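Local structure of nicotinate phosphoribosyltransferase (1VLP) at residues A[341-344]-A[345-348]. The protein catalyses the ATP-dependent synthesis of nicotinate ribonucleotide from nicotinate and phosphoribosyl diphosphate, the first step from nicotinic acid to NAD. Sequence-based numbering, arbitrary orientation.
Sequences SLNV and EKAI. With PO4 (phosphate ion), chain E.
With CG of Asn-343 set between its own backbone N and carbonyl carbon (chi1 57°), the side-chain amide faces the N-terminal end of helix 344-356 and meets Lys-346, whose CG lies anti to the carbonyl carbon and whose chain runs fully extended back along the incoming loop. The result is an asparagine N-cap: OD1 of Asn-343 accepts from the backbone N of Lys-346 at 2.9 Å, the donor nearly in line with the side-chain C=O (176°). The side chains of Asn-343 and Lys-346 cross at about a right angle, CG of Lys-346 coming within 3.4 Å of Asn-343 OD1. Beyond it, NZ of Lys-346 reaches the backbone O of Ser-341 at 3.0 Å, tilted 23° from the carbonyl plane, and so ties the helix to the loop that follows strand 335-338 of the parallel sheet. A methionine in its place would probably leave the carbonyl of Ser-341 without this donor and the loop less firmly held to the helix. The regular bonding of the helix starts with Ala-347 N to Asn-343 O, 3.0 Å. On the inner side CD2 of Leu-342 packs on CB of Lys-346, and the same side chain also touches Phe-363 and Ile-365 of strand 360-365; Val-344 touches Lys-175, Thr-178 and Leu-179 of helix 168-181 and lies side by side with Ile-348, CG1 to CD1 3.9 Å. Beside Ser-341 sits a phosphate ion, probably from the crystallisation liquor, near the inferred phosphoribosyl diphosphate site: Thr-367 N also binds it, and Ser-341 N donates to its O4 at 2.8 Å.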
ATOM      1  N   SER A 341       8.802   2.339   5.537  0.50  2.00           N
ATOM      2  CA  SER A 341       8.858   2.812   6.908  0.50  2.00           C
ATOM      3  C   SER A 341       9.704   4.080   7.072  0.50  2.00           C
ATOM      4  O   SER A 341      10.596   4.191   7.903  0.50  2.00           O
ATOM      5  CB  SER A 341       9.394   1.677   7.798  0.50  9.23           C
ATOM      6  OG  SER A 341       8.708   0.451   7.536  0.50  6.28           O
ATOM      7  N   LEU A 342       9.396   5.048   6.226  1.00  4.70           N
ATOM      8  CA  LEU A 342      10.175   6.294   6.170  1.00  7.02           C
ATOM      9  C   LEU A 342       9.763   7.291   7.240  1.00  6.38           C
ATOM     10  O   LEU A 342       8.620   7.272   7.723  1.00  7.58           O
ATOM     11  CB  LEU A 342       9.933   6.973   4.834  1.00  6.07           C
ATOM     12  CG  LEU A 342      10.734   6.388   3.688  1.00 13.34           C
ATOM     13  CD1 LEU A 342      10.291   7.028   2.459  1.00 21.06           C
ATOM     14  CD2 LEU A 342      12.230   6.625   3.896  1.00 17.06           C
ATOM     15  N   ASN A 343      10.722   8.134   7.599  1.00  7.02           N
ATOM     16  CA  ASN A 343      10.455   9.371   8.351  1.00  7.39           C
ATOM     17  C   ASN A 343      11.261  10.442   7.673  1.00  4.85           C
ATOM     18  O   ASN A 343      11.935  10.154   6.669  1.00  5.91           O
ATOM     19  CB  ASN A 343      10.805   9.186   9.838  1.00  8.63           C
ATOM     20  CG  ASN A 343      12.235   8.775  10.057  1.00 13.00           C
ATOM     21  OD1 ASN A 343      13.107   9.164   9.321  1.00  9.06           O
ATOM     22  ND2 ASN A 343      12.476   7.963  11.073  1.00 17.46           N
ATOM     23  N   VAL A 344      11.188  11.674   8.168  1.00  4.73           N
ATOM     24  CA  VAL A 344      11.806  12.779   7.462  1.00  7.23           C
ATOM     25  C   VAL A 344      13.312  12.636   7.380  1.00  5.24           C
ATOM     26  O   VAL A 344      13.940  12.868   6.327  1.00  4.32           O
ATOM     27  CB  VAL A 344      11.423  14.135   8.133  1.00  5.99           C
ATOM     28  CG1 VAL A 344      12.276  15.286   7.569  1.00  6.89           C
ATOM     29  CG2 VAL A 344       9.931  14.420   7.929  1.00  8.54           C
ATOM     30  N   GLU A 345      13.938  12.231   8.493  1.00  6.22           N
ATOM     31  CA  GLU A 345      15.401  12.142   8.510  1.00  9.02           C
ATOM     32  C   GLU A 345      15.892  11.072   7.533  1.00  7.73           C
ATOM     33  O   GLU A 345      16.907  11.289   6.827  1.00  6.57           O
ATOM     34  CB  GLU A 345      15.917  11.857   9.942  1.00  8.79           C
ATOM     35  CG  GLU A 345      16.117  13.116  10.799  1.00 14.48           C
ATOM     36  CD  GLU A 345      16.220  12.816  12.311  1.00 17.98           C
ATOM     37  OE1 GLU A 345      15.842  11.698  12.745  1.00 36.82           O
ATOM     38  OE2 GLU A 345      16.656  13.697  13.062  1.00 19.05           O
ATOM     39  N   LYS A 346      15.240   9.908   7.532  1.00  6.74           N
ATOM     40  CA  LYS A 346      15.570   8.839   6.547  1.00  6.39           C
ATOM     41  C   LYS A 346      15.396   9.308   5.094  1.00  3.31           C
ATOM     42  O   LYS A 346      16.296   9.124   4.278  1.00  4.65           O
ATOM     43  CB  LYS A 346      14.738   7.588   6.767  1.00  7.38           C
ATOM     44  CG  LYS A 346      15.126   6.747   7.996  1.00 12.00           C
ATOM     45  CD  LYS A 346      14.064   5.684   8.129  1.00 17.40           C
ATOM     46  CE  LYS A 346      14.318   4.670   9.202  1.00 33.90           C
ATOM     47  NZ  LYS A 346      13.243   3.629   9.106  1.00 26.44           N
ATOM     48  N   ALA A 347      14.277   9.957   4.790  1.00  4.16           N
ATOM     49  CA  ALA A 347      14.054  10.518   3.445  1.00  4.14           C
ATOM     50  C   ALA A 347      15.232  11.415   3.026  1.00  5.95           C
ATOM     51  O   ALA A 347      15.807  11.295   1.929  1.00  3.94           O
ATOM     52  CB  ALA A 347      12.752  11.292   3.389  1.00  5.05           C
ATOM     53  N   ILE A 348      15.650  12.306   3.915  1.00  2.35           N
ATOM     54  CA  ILE A 348      16.793  13.169   3.612  1.00  4.29           C
ATOM     55  C   ILE A 348      18.101  12.395   3.344  1.00  2.99           C
ATOM     56  O   ILE A 348      18.808  12.615   2.342  1.00  3.57           O
ATOM     57  CB  ILE A 348      16.949  14.244   4.718  1.00  4.75           C
ATOM     58  CG1 ILE A 348      15.766  15.188   4.671  1.00  9.06           C
ATOM     59  CG2 ILE A 348      18.205  15.081   4.537  1.00 10.85           C
ATOM     60  CD1 ILE A 348      15.677  16.106   5.871  1.00  8.52           C
TER
HETATM   61  P   PO4 E 500       5.025   2.511   6.104  1.00 21.92           P
HETATM   62  O1  PO4 E 500       3.781   3.199   5.611  1.00 35.64           O
HETATM   63  O2  PO4 E 500       5.676   3.186   7.277  1.00 20.07           O
HETATM   64  O3  PO4 E 500       4.696   1.097   6.603  1.00 44.72           O
HETATM   65  O4  PO4 E 500       6.039   2.306   4.997  1.00 29.83           O